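Local coordinates for bradyzoite surface antigen BSR4 (PDB 2JKS), which is a surface antigen of the bradyzoite stage of Toxoplasma gondii, related to SAG1, and binds zinc ions, at residues T43-A48 / S115-L120. Sequence-based numbering, arbitrary orientation.
Sequences TFECSA and SQKWSL
W118 turns its CG beside its own backbone N (chi1 -58°), whereas F44, on the neighbouring strand, swings its CG back to lie anti to the backbone N (chi1 -172°); the two aromatics thus run alongside each other in the same direction, with F44 CD2 4.0 Å from W118 CE3. The strands that carry them, 41-47 and 116-121, are antiparallel neighbours in one of the two sheets of the first SRS domain, a beta sandwich. Three backbone bonds tie them together, from F44 N to W118 O, back from W118 N to F44 O at 2.8 Å, and from C46 N to Q116 O.

The indole leans over toward the partner strand until CE3 sits 3.2 Å from F44 O, near the plane of the ring, so the carbonyl that takes the W118 N-H also meets the edge of the same residue's ring. Farther along that edge, C46 SG lies 4.0 Å from W118 CZ3, a sulfur-aromatic contact made edge-on. The sulfur also sits above one face of the F44 ring, nearer its margin than its centre, and is bonded to C138 of strand 132-141. F44 and W118 both pack on I61 of strand 53-67, so this side faces the opposing sheet and the disulfide crosses the sandwich.

T43, E45 and K117 occupy the other side, which is partly exposed to solvent. T43 OG1 is hydrogen-bonded to D13, while T43 CB rests 3.9 Å from K117 CE. The extended lysine chain crosses E45 obliquely, with CG against E45 CB. Its charge stays short of a salt bridge, with K117 NZ 4.3 Å from E45 OE1; one water links them, donating to E45 OE1 at 2.7 Å and weakly accepting from K117 NZ.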
ATOM      1  N   THR A  43     -15.627   4.377  -9.589  1.00 28.65           N
ATOM      2  CA  THR A  43     -16.090   5.084 -10.766  1.00 29.28           C
ATOM      3  C   THR A  43     -16.346   6.547 -10.457  1.00 29.78           C
ATOM      4  O   THR A  43     -16.783   6.885  -9.352  1.00 27.71           O
ATOM      5  CB  THR A  43     -17.321   4.426 -11.448  1.00 30.25           C
ATOM      6  OG1 THR A  43     -18.443   4.522 -10.582  1.00 30.54           O
ATOM      7  CG2 THR A  43     -17.073   2.947 -11.762  1.00 26.08           C
ATOM      8  N   PHE A  44     -16.093   7.408 -11.455  1.00 29.29           N
ATOM      9  CA  PHE A  44     -16.229   8.856 -11.319  1.00 29.61           C
ATOM     10  C   PHE A  44     -16.944   9.377 -12.559  1.00 30.32           C
ATOM     11  O   PHE A  44     -16.508   9.130 -13.675  1.00 29.94           O
ATOM     12  CB  PHE A  44     -14.856   9.536 -11.131  1.00 30.15           C
ATOM     13  CG  PHE A  44     -14.930  11.025 -10.795  1.00 29.95           C
ATOM     14  CD1 PHE A  44     -15.862  11.514  -9.890  1.00 28.86           C
ATOM     15  CD2 PHE A  44     -14.029  11.922 -11.386  1.00 32.15           C
ATOM     16  CE1 PHE A  44     -15.917  12.861  -9.560  1.00 32.88           C
ATOM     17  CE2 PHE A  44     -14.066  13.278 -11.067  1.00 28.12           C
ATOM     18  CZ  PHE A  44     -15.020  13.743 -10.133  1.00 34.32           C
ATOM     19  N   GLU A  45     -18.048  10.076 -12.343  1.00 30.38           N
ATOM     20  CA  GLU A  45     -18.803  10.645 -13.457  1.00 32.12           C
ATOM     21  C   GLU A  45     -19.019  12.145 -13.258  1.00 32.41           C
ATOM     22  O   GLU A  45     -19.221  12.609 -12.111  1.00 34.11           O
ATOM     23  CB  GLU A  45     -20.121   9.908 -13.649  1.00 31.21           C
ATOM     24  CG  GLU A  45     -21.026  10.574 -14.664  1.00 34.88           C
ATOM     25  CD  GLU A  45     -22.284   9.767 -14.942  1.00 41.70           C
ATOM     26  OE1 GLU A  45     -22.590   8.848 -14.137  1.00 37.24           O
ATOM     27  OE2 GLU A  45     -22.964  10.071 -15.970  1.00 45.48           O
ATOM     28  N   CYS A  46     -18.909  12.906 -14.345  1.00 32.46           N
ATOM     29  CA  CYS A  46     -19.169  14.351 -14.298  1.00 32.89           C
ATOM     30  C   CYS A  46     -20.077  14.783 -15.419  1.00 34.31           C
ATOM     31  O   CYS A  46     -19.768  14.547 -16.588  1.00 33.19           O
ATOM     32  CB  CYS A  46     -17.873  15.134 -14.353  1.00 32.41           C
ATOM     33  SG  CYS A  46     -16.828  14.692 -12.961  1.00 34.06           S
ATOM     34  N   SER A  47     -21.200  15.400 -15.056  1.00 35.82           N
ATOM     35  CA  SER A  47     -22.172  15.796 -16.055  1.00 39.04           C
ATOM     36  C   SER A  47     -22.640  17.214 -15.807  1.00 40.51           C
ATOM     37  O   SER A  47     -22.601  17.708 -14.681  1.00 39.21           O
ATOM     38  CB  SER A  47     -23.333  14.799 -16.119  1.00 40.05           C
ATOM     39  OG  SER A  47     -24.101  14.824 -14.941  1.00 43.42           O
ATOM     40  N   ALA A  48     -23.039  17.884 -16.878  1.00 42.50           N
ATOM     41  CA  ALA A  48     -23.414  19.265 -16.782  1.00 44.93           C
ATOM     42  C   ALA A  48     -24.492  19.551 -17.806  1.00 47.59           C
ATOM     43  O   ALA A  48     -24.705  18.775 -18.745  1.00 46.18           O
ATOM     44  CB  ALA A  48     -22.211  20.151 -17.017  1.00 44.63           C
ATOM     45  N   SER A 115     -21.320  14.223 -20.365  1.00 47.16           N
ATOM     46  CA  SER A 115     -21.468  13.336 -19.212  1.00 46.77           C
ATOM     47  C   SER A 115     -20.403  12.265 -19.157  1.00 45.96           C
ATOM     48  O   SER A 115     -20.701  11.063 -19.279  1.00 48.09           O
ATOM     49  CB  SER A 115     -22.817  12.670 -19.197  1.00 46.69           C
ATOM     50  OG  SER A 115     -22.939  11.907 -18.010  1.00 49.75           O
ATOM     51  N   GLN A 116     -19.176  12.696 -18.941  1.00 43.38           N
ATOM     52  CA  GLN A 116     -18.053  11.812 -18.956  1.00 40.47           C
ATOM     53  C   GLN A 116     -17.966  10.953 -17.718  1.00 38.94           C
ATOM     54  O   GLN A 116     -18.346  11.377 -16.613  1.00 36.66           O
ATOM     55  CB  GLN A 116     -16.792  12.634 -19.137  1.00 41.61           C
ATOM     56  CG  GLN A 116     -16.845  13.458 -20.428  1.00 44.63           C
ATOM     57  CD  GLN A 116     -15.990  14.698 -20.357  1.00 50.67           C
ATOM     58  OE1 GLN A 116     -16.481  15.805 -20.069  1.00 54.49           O
ATOM     59  NE2 GLN A 116     -14.704  14.534 -20.615  1.00 50.87           N
ATOM     60  N   LYS A 117     -17.481   9.728 -17.911  1.00 36.18           N
ATOM     61  CA  LYS A 117     -17.324   8.822 -16.814  1.00 35.55           C
ATOM     62  C   LYS A 117     -15.996   8.071 -16.977  1.00 34.56           C
ATOM     63  O   LYS A 117     -15.565   7.805 -18.106  1.00 34.63           O
ATOM     64  CB  LYS A 117     -18.523   7.887 -16.711  1.00 35.29           C
ATOM     65  CG  LYS A 117     -18.487   6.969 -15.468  1.00 37.22           C
ATOM     66  CD  LYS A 117     -19.817   6.266 -15.324  1.00 39.89           C
ATOM     67  CE  LYS A 117     -19.835   5.220 -14.254  1.00 43.84           C
ATOM     68  NZ  LYS A 117     -21.274   4.757 -14.168  1.00 48.18           N
ATOM     69  N   TRP A 118     -15.373   7.762 -15.837  1.00 33.23           N
ATOM     70  CA  TRP A 118     -14.070   7.126 -15.718  1.00 32.15           C
ATOM     71  C   TRP A 118     -14.163   6.019 -14.680  1.00 31.86           C
ATOM     72  O   TRP A 118     -14.952   6.118 -13.738  1.00 29.54           O
ATOM     73  CB  TRP A 118     -12.969   8.111 -15.297  1.00 33.41           C
ATOM     74  CG  TRP A 118     -12.793   9.271 -16.224  1.00 34.16           C
ATOM     75  CD1 TRP A 118     -11.935   9.353 -17.300  1.00 36.51           C
ATOM     76  CD2 TRP A 118     -13.499  10.505 -16.173  1.00 33.69           C
ATOM     77  NE1 TRP A 118     -12.068  10.581 -17.909  1.00 34.76           N
ATOM     78  CE2 TRP A 118     -13.016  11.308 -17.234  1.00 36.39           C
ATOM     79  CE3 TRP A 118     -14.479  11.041 -15.300  1.00 34.10           C
ATOM     80  CZ2 TRP A 118     -13.508  12.607 -17.472  1.00 34.56           C
ATOM     81  CZ3 TRP A 118     -14.959  12.320 -15.527  1.00 36.53           C
ATOM     82  CH2 TRP A 118     -14.466  13.102 -16.605  1.00 36.00           C
ATOM     83  N   SER A 119     -13.314   5.002 -14.848  1.00 30.85           N
ATOM     84  CA  SER A 119     -13.250   3.814 -13.987  1.00 32.04           C
ATOM     85  C   SER A 119     -11.796   3.622 -13.595  1.00 31.87           C
ATOM     86  O   SER A 119     -10.929   3.784 -14.450  1.00 33.05           O
ATOM     87  CB  SER A 119     -13.616   2.557 -14.821  1.00 31.65           C
ATOM     88  OG  SER A 119     -15.000   2.419 -14.910  1.00 38.73           O
ATOM     89  N   LEU A 120     -11.525   3.285 -12.330  1.00 30.53           N
ATOM     90  CA  LEU A 120     -10.181   2.919 -11.877  1.00 29.10           C
ATOM     91  C   LEU A 120     -10.314   1.557 -11.250  1.00 28.99           C
ATOM     92  O   LEU A 120     -11.050   1.384 -10.269  1.00 29.96           O
ATOM     93  CB  LEU A 120      -9.577   3.950 -10.891  1.00 28.50           C
ATOM     94  CG  LEU A 120      -8.314   3.536 -10.104  1.00 28.82           C
ATOM     95  CD1 LEU A 120      -7.158   3.267 -11.063  1.00 29.29           C
ATOM     96  CD2 LEU A 120      -7.890   4.613  -9.038  1.00 28.18           C
TER
HETATM   97  O   HOH W   1     -22.269   7.206 -11.998  1.00 50.42           O
HETATM   98  O   HOH W   2     -22.099  16.520 -19.462  1.00 44.34           O